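ABC transporter, substrate-binding protein (Streptococcus pneumoniae, PDB 5G5Y) captures short- and long-chain fructooligosaccharides and delivers them to an ABC transporter for import into the cell, with a preference for tetrasaccharides and larger. Local coordinates at residues F7-S12 with I36-Y41; P59-N64 with D308-T313; N20-L25 with T378-P383; S15-N20 with N40-F45. All coordinates share one frame; numbering follows the deposited sequence.

In the fold
From the N terminus, strand 3-10 runs into a loop and helix 23-32, and contact 1 closes this first excursion by pairing the strand with 34-41. Contact 4 ends on the same strand, tying its far end to the loop 15-20. Contact 3 crosses both: it opens at Asn20, shared with contact 4, before either second segment, and closes only 353 residues later, at the loop after helix 370-378. Nested within that long excursion is contact 2, where strand 61-63 pairs with 310-312; it opens after contacts 1 and 4 have closed. Contacts 1 and 2 lie in one four-stranded mixed sheet, whose order is 34-41, 3-10, 61-63, 310-312, and Asn64 bonds to Gly382 between contacts 2 and 3.

Contact 1: F7-S12 with I36-Y41; sequences FMTASS and IDWTNY. With ZN (zinc ion), chain L.
The Phe7 ring meets two residues of strand 34-41. Over one of its faces sits Ile36 CD1, a CH-pi contact 4.0 Å from the Phe7 ring centroid and 29° off the normal; at its edge, near the ring plane, lies Trp38 CZ3. Phe7 and Trp38 make an offset edge-to-face pair, the phenyl edge aimed at the indole face with the planes at 72°, and Ile36 CG2 lies over the centre of one indole face. Thr9 CG2 also reaches this ring, 3.4 Å from Trp38 CE3, while the Thr9 hydroxyl, set opposite the backbone N (chi1 -168°), bonds to His63. On the other side of the sheet Met8 SD meets the edge of the Tyr41 ring, a Met-aromatic contact 5.1 Å from the centroid. Ser11 OG donates to Asn40 OD1 at 2.7 Å, in the carbonyl plane and on a lone pair. Asp37 OD1 holds a zinc ion at 2.1 Å, with five waters completing its shell. In the parallel pairing Phe7 bonds to Asp37 and Thr39, and Thr9 to Thr39 (N to O 2.7 Å) and Tyr41 (O to N 2.9 Å). Neighbouring parallel strands 3-10 and 34-41, connected through helix 23-32, make a beta-alpha-beta unit.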
# COMPACT_ATOMS: atom_id res chain seq x y z
N PHE A 7 -17.23 -7.66 21.44
CA PHE A 7 -16.62 -7.09 20.25
C PHE A 7 -16.98 -7.95 19.04
O PHE A 7 -16.81 -9.16 19.07
CB PHE A 7 -15.08 -7.10 20.34
CG PHE A 7 -14.48 -6.13 21.33
CD1 PHE A 7 -15.21 -5.10 21.91
CD2 PHE A 7 -13.11 -6.18 21.59
CE1 PHE A 7 -14.62 -4.20 22.79
CE2 PHE A 7 -12.53 -5.30 22.48
CZ PHE A 7 -13.28 -4.29 23.07
N MET A 8 -17.41 -7.29 17.95
CA MET A 8 -17.44 -7.94 16.63
C MET A 8 -16.04 -7.85 16.05
O MET A 8 -15.34 -6.84 16.26
CB MET A 8 -18.42 -7.24 15.71
CG MET A 8 -18.62 -7.89 14.34
SD MET A 8 -19.38 -6.77 13.17
CE MET A 8 -20.87 -6.27 13.98
N THR A 9 -15.60 -8.90 15.36
CA THR A 9 -14.28 -8.89 14.74
C THR A 9 -14.27 -9.62 13.40
O THR A 9 -15.20 -10.34 13.07
CB THR A 9 -13.20 -9.44 15.71
OG1 THR A 9 -11.89 -9.16 15.19
CG2 THR A 9 -13.35 -10.94 15.96
N ALA A 10 -13.19 -9.39 12.67
CA ALA A 10 -12.90 -10.06 11.43
C ALA A 10 -11.59 -10.83 11.61
O ALA A 10 -10.59 -10.33 12.15
CB ALA A 10 -12.75 -9.03 10.32
N SER A 11 -11.56 -12.06 11.16
CA SER A 11 -10.33 -12.86 11.20
C SER A 11 -10.26 -13.80 10.02
O SER A 11 -11.24 -14.04 9.34
CB SER A 11 -10.22 -13.65 12.52
OG SER A 11 -11.24 -14.63 12.63
N SER A 12 -9.09 -14.35 9.82
CA SER A 12 -8.85 -15.33 8.75
C SER A 12 -9.59 -16.65 9.06
O SER A 12 -9.64 -17.07 10.22
CB SER A 12 -7.35 -15.61 8.60
OG SER A 12 -7.09 -16.82 7.91
N ILE A 36 -13.22 -10.69 26.54
CA ILE A 36 -13.92 -10.32 25.33
C ILE A 36 -14.79 -11.47 24.85
O ILE A 36 -14.30 -12.59 24.65
CB ILE A 36 -12.98 -9.90 24.19
CG1 ILE A 36 -12.00 -8.81 24.67
CG2 ILE A 36 -13.79 -9.38 22.99
CD1 ILE A 36 -12.69 -7.55 25.19
N ASP A 37 -16.07 -11.17 24.69
CA ASP A 37 -16.99 -12.07 24.06
C ASP A 37 -17.05 -11.71 22.58
O ASP A 37 -17.65 -10.69 22.21
CB ASP A 37 -18.38 -12.00 24.69
CG ASP A 37 -19.31 -13.02 24.07
OD1 ASP A 37 -18.80 -14.01 23.53
OD2 ASP A 37 -20.53 -12.87 24.15
N TRP A 38 -16.43 -12.53 21.75
CA TRP A 38 -16.25 -12.19 20.33
C TRP A 38 -17.40 -12.64 19.46
O TRP A 38 -17.90 -13.77 19.63
CB TRP A 38 -14.98 -12.79 19.74
CG TRP A 38 -13.74 -12.40 20.42
CD1 TRP A 38 -13.13 -13.06 21.45
CD2 TRP A 38 -12.95 -11.22 20.17
NE1 TRP A 38 -12.02 -12.38 21.84
CE2 TRP A 38 -11.88 -11.26 21.07
CE3 TRP A 38 -13.05 -10.16 19.27
CZ2 TRP A 38 -10.89 -10.24 21.11
CZ3 TRP A 38 -12.07 -9.14 19.32
CH2 TRP A 38 -11.01 -9.21 20.21
N THR A 39 -17.76 -11.78 18.50
CA THR A 39 -18.59 -12.17 17.36
C THR A 39 -17.63 -12.14 16.21
O THR A 39 -17.27 -11.05 15.72
CB THR A 39 -19.78 -11.20 17.14
OG1 THR A 39 -20.64 -11.24 18.27
CG2 THR A 39 -20.60 -11.58 15.90
N ASN A 40 -17.18 -13.33 15.78
CA ASN A 40 -16.09 -13.44 14.86
C ASN A 40 -16.56 -13.85 13.47
O ASN A 40 -16.91 -15.03 13.27
CB ASN A 40 -15.10 -14.46 15.39
CG ASN A 40 -13.86 -14.62 14.55
OD1 ASN A 40 -13.48 -13.72 13.79
ND2 ASN A 40 -13.20 -15.75 14.70
N TYR A 41 -16.52 -12.91 12.52
CA TYR A 41 -16.90 -13.20 11.13
C TYR A 41 -15.67 -13.46 10.28
O TYR A 41 -14.82 -12.58 10.12
CB TYR A 41 -17.74 -12.09 10.57
CG TYR A 41 -19.04 -11.87 11.29
CD1 TYR A 41 -19.89 -12.94 11.64
CD2 TYR A 41 -19.47 -10.57 11.58
CE1 TYR A 41 -21.09 -12.71 12.29
CE2 TYR A 41 -20.66 -10.32 12.22
CZ TYR A 41 -21.49 -11.38 12.57
OH TYR A 41 -22.70 -11.10 13.21
ZN ZN L . -19.81 -15.54 22.55
O HOH W 1 -13.35 -11.74 7.86
O HOH W 2 -21.66 -15.46 23.62
O HOH W 3 -18.00 -16.28 21.22
O HOH W 4 -20.87 -14.22 21.12
O HOH W 5 -21.14 -17.05 21.19
O HOH W 6 -18.87 -17.35 23.69

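Contact 2: P59-N64 with D308-T313; sequences PDAIHN and DKMVIT
Residues Ala61-His63 and Met310-Ile312 run antiparallel, their axes at 176°, with Ile62 and Val311 as the hydrogen-bonded pair: Ile62 N donates to Val311 O at 3.0 Å and Val311 N to Ile62 O. Strand 310-312 pairs with 61-63 in the mixed sheet, and Lys309 and Met310 both face Phe119, a classic beta bulge. Asn64 N still reaches Lys309 O (2.8 Å), but from above the carbonyl plane. At the other end Thr313 OG1 donates to Pro59 O at 2.7 Å, in the carbonyl plane.

On one face Met310 spans two neighbours: its sulfur stands at the edge of the His63 imidazole, SD to CD2 3.9 Å, and its methyl CE rests on Ala61 CB at 3.6 Å. An unusual chi2 of 134° bends the methionine chain along strand 61-63. Across the sheet, Ile62 CB and Val311 CG2 pack at 3.8 Å with the two side chains running alongside each other, and Val311 also touches Leu72 of helix 69-77.

Lys309, which binds the substrate, runs alongside Asn64. A water joins their ends, donating to Asn64 OD1, which also accepts from Gly382 N, and accepting from Lys309 NZ, each at 2.6 Å.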
# COMPACT_ATOMS: atom_id res chain seq x y z
N PRO A 59 -22.56 -4.61 18.82
CA PRO A 59 -21.64 -4.97 19.88
C PRO A 59 -21.21 -3.70 20.63
O PRO A 59 -21.64 -2.62 20.27
CB PRO A 59 -20.47 -5.56 19.10
CG PRO A 59 -20.42 -4.76 17.86
CD PRO A 59 -21.87 -4.50 17.52
N ASP A 60 -20.33 -3.83 21.61
CA ASP A 60 -19.75 -2.64 22.29
C ASP A 60 -18.76 -1.90 21.37
O ASP A 60 -18.59 -0.68 21.48
CB ASP A 60 -19.06 -3.06 23.57
CG ASP A 60 -20.02 -3.53 24.62
OD1 ASP A 60 -21.04 -2.82 24.81
OD2 ASP A 60 -19.75 -4.59 25.26
N ALA A 61 -18.14 -2.65 20.45
CA ALA A 61 -17.15 -2.12 19.49
C ALA A 61 -17.00 -3.07 18.33
O ALA A 61 -17.32 -4.26 18.46
CB ALA A 61 -15.81 -1.93 20.16
N ILE A 62 -16.52 -2.56 17.19
CA ILE A 62 -16.25 -3.38 16.01
C ILE A 62 -14.72 -3.31 15.85
O ILE A 62 -14.18 -2.24 15.62
CB ILE A 62 -16.97 -2.85 14.77
CG1 ILE A 62 -18.48 -2.80 15.01
CG2 ILE A 62 -16.63 -3.70 13.54
CD1 ILE A 62 -19.26 -2.11 13.89
N HIS A 63 -14.07 -4.46 16.02
CA HIS A 63 -12.63 -4.65 16.04
C HIS A 63 -12.17 -5.17 14.68
O HIS A 63 -12.81 -6.03 14.09
CB HIS A 63 -12.31 -5.61 17.15
CG HIS A 63 -10.90 -6.05 17.24
ND1 HIS A 63 -10.43 -7.15 16.57
CD2 HIS A 63 -9.86 -5.61 17.99
CE1 HIS A 63 -9.16 -7.35 16.86
NE2 HIS A 63 -8.80 -6.44 17.74
N ASN A 64 -11.06 -4.64 14.19
CA ASN A 64 -10.49 -5.05 12.90
C ASN A 64 -11.44 -4.75 11.76
O ASN A 64 -11.57 -5.50 10.81
CB ASN A 64 -10.06 -6.54 12.96
CG ASN A 64 -8.90 -6.86 12.05
OD1 ASN A 64 -8.03 -6.02 11.80
ND2 ASN A 64 -8.84 -8.11 11.58
N ASP A 308 -9.50 3.22 10.07
CA ASP A 308 -10.39 2.49 10.94
C ASP A 308 -10.08 1.01 11.05
O ASP A 308 -10.34 0.21 10.14
CB ASP A 308 -11.83 2.68 10.47
CG ASP A 308 -12.80 1.75 11.14
OD1 ASP A 308 -12.59 1.35 12.34
OD2 ASP A 308 -13.80 1.44 10.46
N LYS A 309 -9.49 0.64 12.17
CA LYS A 309 -9.47 -0.73 12.60
C LYS A 309 -10.22 -0.96 13.91
O LYS A 309 -10.11 -2.05 14.48
CB LYS A 309 -8.05 -1.25 12.69
CG LYS A 309 -7.36 -1.46 11.38
CD LYS A 309 -8.01 -2.46 10.44
CE LYS A 309 -7.25 -2.49 9.14
NZ LYS A 309 -7.50 -3.75 8.43
N MET A 310 -10.93 0.05 14.41
CA MET A 310 -11.84 -0.12 15.55
C MET A 310 -12.70 1.09 15.68
O MET A 310 -12.20 2.19 15.60
CB MET A 310 -11.09 -0.28 16.86
CG MET A 310 -11.95 -0.77 18.01
SD MET A 310 -11.09 -2.07 18.88
CE MET A 310 -12.22 -2.41 20.25
N VAL A 311 -14.01 0.88 15.85
CA VAL A 311 -14.97 1.92 16.20
C VAL A 311 -15.72 1.51 17.48
O VAL A 311 -15.82 0.34 17.81
CB VAL A 311 -15.97 2.20 15.09
CG1 VAL A 311 -15.31 2.78 13.85
CG2 VAL A 311 -16.77 0.95 14.70
N ILE A 312 -16.24 2.50 18.20
CA ILE A 312 -16.98 2.25 19.42
C ILE A 312 -18.43 2.62 19.12
O ILE A 312 -18.72 3.72 18.61
CB ILE A 312 -16.41 3.08 20.56
CG1 ILE A 312 -15.01 2.56 20.93
CG2 ILE A 312 -17.38 3.04 21.77
CD1 ILE A 312 -14.33 3.38 22.03
N THR A 313 -19.35 1.71 19.46
CA THR A 313 -20.76 1.94 19.13
C THR A 313 -21.48 2.77 20.17
O THR A 313 -21.04 2.88 21.34
CB THR A 313 -21.56 0.65 18.99
OG1 THR A 313 -21.65 0.03 20.27
CG2 THR A 313 -20.90 -0.28 18.02
O HOH W 7 -6.31 -5.46 9.94

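Contact 3: N20-L25 with T378-P383; sequences NEKLIL and TEVGGP
Lys22 stretches across to the loop that follows helix 370-378, and with it the N-terminal end of helix 23-32 meets the substrate-site loop of this solute-binding protein. Lys22 occupies the N-cap position of its helix, while Glu379, a substrate-binding residue, is the first to leave helical geometry on the other side.

The direct polar link is a single charged hydrogen bond. Lys22 runs extended beyond CG, which brings NZ to Glu379 O at 2.7 Å, nearly along the C=O axis (167° at the oxygen). The lysine thus grips the backbone of Glu379, not its carboxylate: NZ and OE2 are 6.4 Å apart, and Glu379 OE1 instead forms a salt bridge with Arg375, another substrate-binding residue. The ammonium probably draws electron density from the peptide carbonyl it meets.

A water provides the second polar link. It accepts from Ile24 N, in the first turn of the helix, at 3.0 Å and donates to Thr378 O at 2.7 Å, so the helix start and the end of helix 370-378 share one solvent molecule.

Apolar packing gathers on Val380, which also bonds through its backbone to Asn338 of helix 332-340. Its CG1 branch, opposite the carbonyl carbon (chi1 -47°), meets Leu25 tip to tip, with Leu25 CG at 4.0 Å. The same methyl lies 3.8 Å from Ile24 CG2.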
# COMPACT_ATOMS: atom_id res chain seq x y z
N ASN A 20 -10.53 -16.09 21.37
CA ASN A 20 -9.89 -16.34 22.66
C ASN A 20 -9.02 -17.61 22.69
O ASN A 20 -8.31 -17.81 23.66
CB ASN A 20 -10.90 -16.38 23.79
CG ASN A 20 -11.52 -15.02 24.08
OD1 ASN A 20 -10.86 -13.97 23.96
ND2 ASN A 20 -12.77 -15.03 24.48
N GLU A 21 -9.08 -18.45 21.66
CA GLU A 21 -8.14 -19.56 21.50
C GLU A 21 -6.74 -19.13 20.95
O GLU A 21 -5.85 -19.96 20.85
CB GLU A 21 -8.75 -20.64 20.60
CG GLU A 21 -9.99 -21.27 21.24
CD GLU A 21 -10.62 -22.35 20.38
OE1 GLU A 21 -9.99 -22.78 19.39
OE2 GLU A 21 -11.77 -22.76 20.68
N LYS A 22 -6.59 -17.87 20.56
CA LYS A 22 -5.29 -17.29 20.19
C LYS A 22 -4.47 -16.95 21.44
O LYS A 22 -4.99 -16.38 22.39
CB LYS A 22 -5.47 -16.02 19.38
CG LYS A 22 -6.04 -16.27 18.01
CD LYS A 22 -6.05 -15.03 17.13
CE LYS A 22 -6.55 -15.38 15.75
NZ LYS A 22 -6.77 -14.23 14.81
N LEU A 23 -3.19 -17.32 21.42
CA LEU A 23 -2.26 -17.05 22.51
C LEU A 23 -2.16 -15.56 22.88
O LEU A 23 -2.14 -15.17 24.08
CB LEU A 23 -0.90 -17.70 22.21
CG LEU A 23 0.16 -17.63 23.28
CD1 LEU A 23 -0.32 -18.11 24.66
CD2 LEU A 23 1.37 -18.45 22.84
N ILE A 24 -2.14 -14.69 21.86
CA ILE A 24 -2.13 -13.25 22.13
C ILE A 24 -3.31 -12.83 22.99
O ILE A 24 -3.17 -12.05 23.95
CB ILE A 24 -2.07 -12.42 20.80
CG1 ILE A 24 -0.66 -12.48 20.18
CG2 ILE A 24 -2.42 -10.98 21.05
CD1 ILE A 24 -0.59 -11.92 18.76
N LEU A 25 -4.51 -13.30 22.68
CA LEU A 25 -5.67 -12.83 23.43
C LEU A 25 -5.79 -13.46 24.83
O LEU A 25 -6.38 -12.88 25.73
CB LEU A 25 -6.92 -13.02 22.60
CG LEU A 25 -6.86 -12.14 21.34
CD1 LEU A 25 -7.98 -12.53 20.42
CD2 LEU A 25 -6.96 -10.66 21.71
N THR A 378 -2.28 -16.55 13.98
CA THR A 378 -1.77 -16.05 15.27
C THR A 378 -1.85 -14.54 15.49
O THR A 378 -1.85 -14.11 16.64
CB THR A 378 -0.31 -16.55 15.53
OG1 THR A 378 0.61 -16.02 14.57
CG2 THR A 378 -0.27 -18.12 15.48
N GLU A 379 -1.88 -13.75 14.42
CA GLU A 379 -2.09 -12.30 14.50
C GLU A 379 -3.51 -11.99 14.97
O GLU A 379 -4.42 -12.84 14.90
CB GLU A 379 -1.89 -11.62 13.11
CG GLU A 379 -3.07 -11.83 12.17
CD GLU A 379 -2.79 -11.45 10.70
OE1 GLU A 379 -2.01 -10.52 10.45
OE2 GLU A 379 -3.36 -12.11 9.79
N VAL A 380 -3.75 -10.76 15.39
CA VAL A 380 -5.10 -10.34 15.71
C VAL A 380 -5.61 -9.14 14.93
O VAL A 380 -6.82 -8.90 14.94
CB VAL A 380 -5.31 -10.10 17.23
CG1 VAL A 380 -4.74 -11.26 18.08
CG2 VAL A 380 -4.67 -8.84 17.68
N GLY A 381 -4.73 -8.38 14.28
CA GLY A 381 -5.16 -7.19 13.55
C GLY A 381 -5.62 -6.15 14.53
O GLY A 381 -5.08 -6.03 15.63
N GLY A 382 -6.65 -5.40 14.14
CA GLY A 382 -7.19 -4.37 14.97
C GLY A 382 -6.32 -3.12 15.01
O GLY A 382 -5.36 -2.98 14.23
N PRO A 383 -6.65 -2.20 15.95
CA PRO A 383 -5.94 -0.93 16.03
C PRO A 383 -4.55 -1.13 16.66
O PRO A 383 -4.40 -1.84 17.68
CB PRO A 383 -6.85 -0.10 16.93
CG PRO A 383 -7.43 -1.11 17.87
CD PRO A 383 -7.61 -2.37 17.06
O HOH W 8 -2.00 -15.43 19.00

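Contact 4: S15-N20 with N40-F45; sequences SPKDPN and NYQSDF
Lys17 NZ donates to Gln42 OE1 at 2.7 Å, the shortest polar bond between loop 15-20 and the end of strand 34-41. The two side chains cross at about a right angle. Turns in the lysine chain fold its exposed end back onto the glutamine; CD comes to 3.2 Å from Gln42 OE1.

The other end of the Gln42 amide is held by the loop backbone: NE2 donates to Ser15 O at 3.0 Å, with the acceptor close to the amide plane but the donor well above the carbonyl plane, 60° out. Ser11 OG is a further partner of NE2, and Ser15 OG in turn bonds to Ser12 O.

Asn40, two residues before Gln42, also donates to a loop carbonyl. Its ND2 meets Lys17 O at 2.9 Å in a nearly straight bond (172° at the hydrogen), again from above the carbonyl plane, while the Pro19 ring and the Asn40 side chain run antiparallel, CG 3.8 Å from ND2. A water donates to Pro16 O (2.8 Å) and Ser15 OG, and accepts weakly from Asn40 ND2. Downstream, Asp18 OD1 accepts from Asn20 N at 3.0 Å, an Asx turn that shapes the chain entering helix 23-32.

With Ser11 OG donating to Asn40 OD1, the partners are consistent with both modelled amide orientations, and the lysine charge would probably polarise the Gln42 amide further.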
# COMPACT_ATOMS: atom_id res chain seq x y z
N SER A 15 -7.80 -19.08 11.21
CA SER A 15 -7.72 -18.86 12.67
C SER A 15 -8.89 -19.52 13.39
O SER A 15 -9.89 -19.85 12.77
CB SER A 15 -7.67 -17.37 12.96
OG SER A 15 -8.87 -16.76 12.58
N PRO A 16 -8.81 -19.68 14.72
CA PRO A 16 -9.88 -20.35 15.45
C PRO A 16 -11.21 -19.62 15.41
O PRO A 16 -11.24 -18.40 15.36
CB PRO A 16 -9.35 -20.42 16.89
CG PRO A 16 -7.90 -20.22 16.78
CD PRO A 16 -7.67 -19.35 15.60
N LYS A 17 -12.32 -20.36 15.44
CA LYS A 17 -13.65 -19.71 15.43
C LYS A 17 -13.83 -18.76 16.62
O LYS A 17 -14.46 -17.71 16.48
CB LYS A 17 -14.79 -20.73 15.44
CG LYS A 17 -14.77 -21.76 14.33
CD LYS A 17 -15.20 -21.23 12.98
CE LYS A 17 -14.45 -21.93 11.83
NZ LYS A 17 -13.14 -21.28 11.49
N ASP A 18 -13.33 -19.16 17.78
CA ASP A 18 -13.29 -18.30 18.96
C ASP A 18 -11.91 -17.65 19.03
O ASP A 18 -10.94 -18.33 19.28
CB ASP A 18 -13.56 -19.11 20.22
CG ASP A 18 -13.59 -18.25 21.50
OD1 ASP A 18 -13.41 -16.99 21.44
OD2 ASP A 18 -13.80 -18.85 22.59
N PRO A 19 -11.83 -16.32 18.84
CA PRO A 19 -10.53 -15.64 18.95
C PRO A 19 -9.80 -15.84 20.29
O PRO A 19 -8.57 -15.72 20.34
CB PRO A 19 -10.89 -14.18 18.79
CG PRO A 19 -12.11 -14.17 17.98
CD PRO A 19 -12.89 -15.37 18.47
N ASN A 20 -10.53 -16.09 21.37
CA ASN A 20 -9.89 -16.34 22.66
C ASN A 20 -9.02 -17.61 22.69
O ASN A 20 -8.31 -17.81 23.66
CB ASN A 20 -10.90 -16.38 23.79
CG ASN A 20 -11.52 -15.02 24.08
OD1 ASN A 20 -10.86 -13.97 23.96
ND2 ASN A 20 -12.77 -15.03 24.48
N ASN A 40 -17.18 -13.33 15.78
CA ASN A 40 -16.09 -13.44 14.86
C ASN A 40 -16.56 -13.85 13.47
O ASN A 40 -16.91 -15.03 13.27
CB ASN A 40 -15.10 -14.46 15.39
CG ASN A 40 -13.86 -14.62 14.55
OD1 ASN A 40 -13.48 -13.72 13.79
ND2 ASN A 40 -13.20 -15.75 14.70
N TYR A 41 -16.52 -12.91 12.52
CA TYR A 41 -16.90 -13.20 11.13
C TYR A 41 -15.67 -13.46 10.28
O TYR A 41 -14.82 -12.58 10.12
CB TYR A 41 -17.74 -12.09 10.57
CG TYR A 41 -19.04 -11.87 11.29
CD1 TYR A 41 -19.89 -12.94 11.64
CD2 TYR A 41 -19.47 -10.57 11.58
CE1 TYR A 41 -21.09 -12.71 12.29
CE2 TYR A 41 -20.66 -10.32 12.22
CZ TYR A 41 -21.49 -11.38 12.57
OH TYR A 41 -22.70 -11.10 13.21
N GLN A 42 -15.57 -14.67 9.76
CA GLN A 42 -14.38 -15.12 9.07
C GLN A 42 -14.52 -15.09 7.56
O GLN A 42 -13.58 -15.42 6.86
CB GLN A 42 -14.00 -16.51 9.58
CG GLN A 42 -13.61 -16.43 11.05
CD GLN A 42 -13.00 -17.68 11.60
OE1 GLN A 42 -13.71 -18.66 11.75
NE2 GLN A 42 -11.74 -17.65 11.99
N SER A 43 -15.68 -14.69 7.06
CA SER A 43 -15.90 -14.51 5.63
C SER A 43 -17.05 -13.53 5.52
O SER A 43 -17.88 -13.44 6.44
CB SER A 43 -16.25 -15.85 4.96
OG SER A 43 -17.58 -16.25 5.32
N ASP A 44 -17.10 -12.78 4.44
CA ASP A 44 -18.15 -11.79 4.19
C ASP A 44 -18.31 -10.85 5.38
O ASP A 44 -19.42 -10.49 5.74
CB ASP A 44 -19.50 -12.51 3.89
CG ASP A 44 -20.19 -12.02 2.62
OD1 ASP A 44 -19.58 -11.30 1.79
OD2 ASP A 44 -21.38 -12.37 2.44
N PHE A 45 -17.20 -10.43 5.99
CA PHE A 45 -17.30 -9.60 7.20
C PHE A 45 -18.18 -8.35 6.99
O PHE A 45 -19.06 -8.04 7.80
CB PHE A 45 -15.90 -9.18 7.67
CG PHE A 45 -15.94 -8.19 8.78
CD1 PHE A 45 -16.09 -8.61 10.08
CD2 PHE A 45 -15.86 -6.83 8.51
CE1 PHE A 45 -16.17 -7.71 11.11
CE2 PHE A 45 -15.89 -5.90 9.54
CZ PHE A 45 -16.08 -6.35 10.84
O HOH W 9 -9.94 -15.96 15.32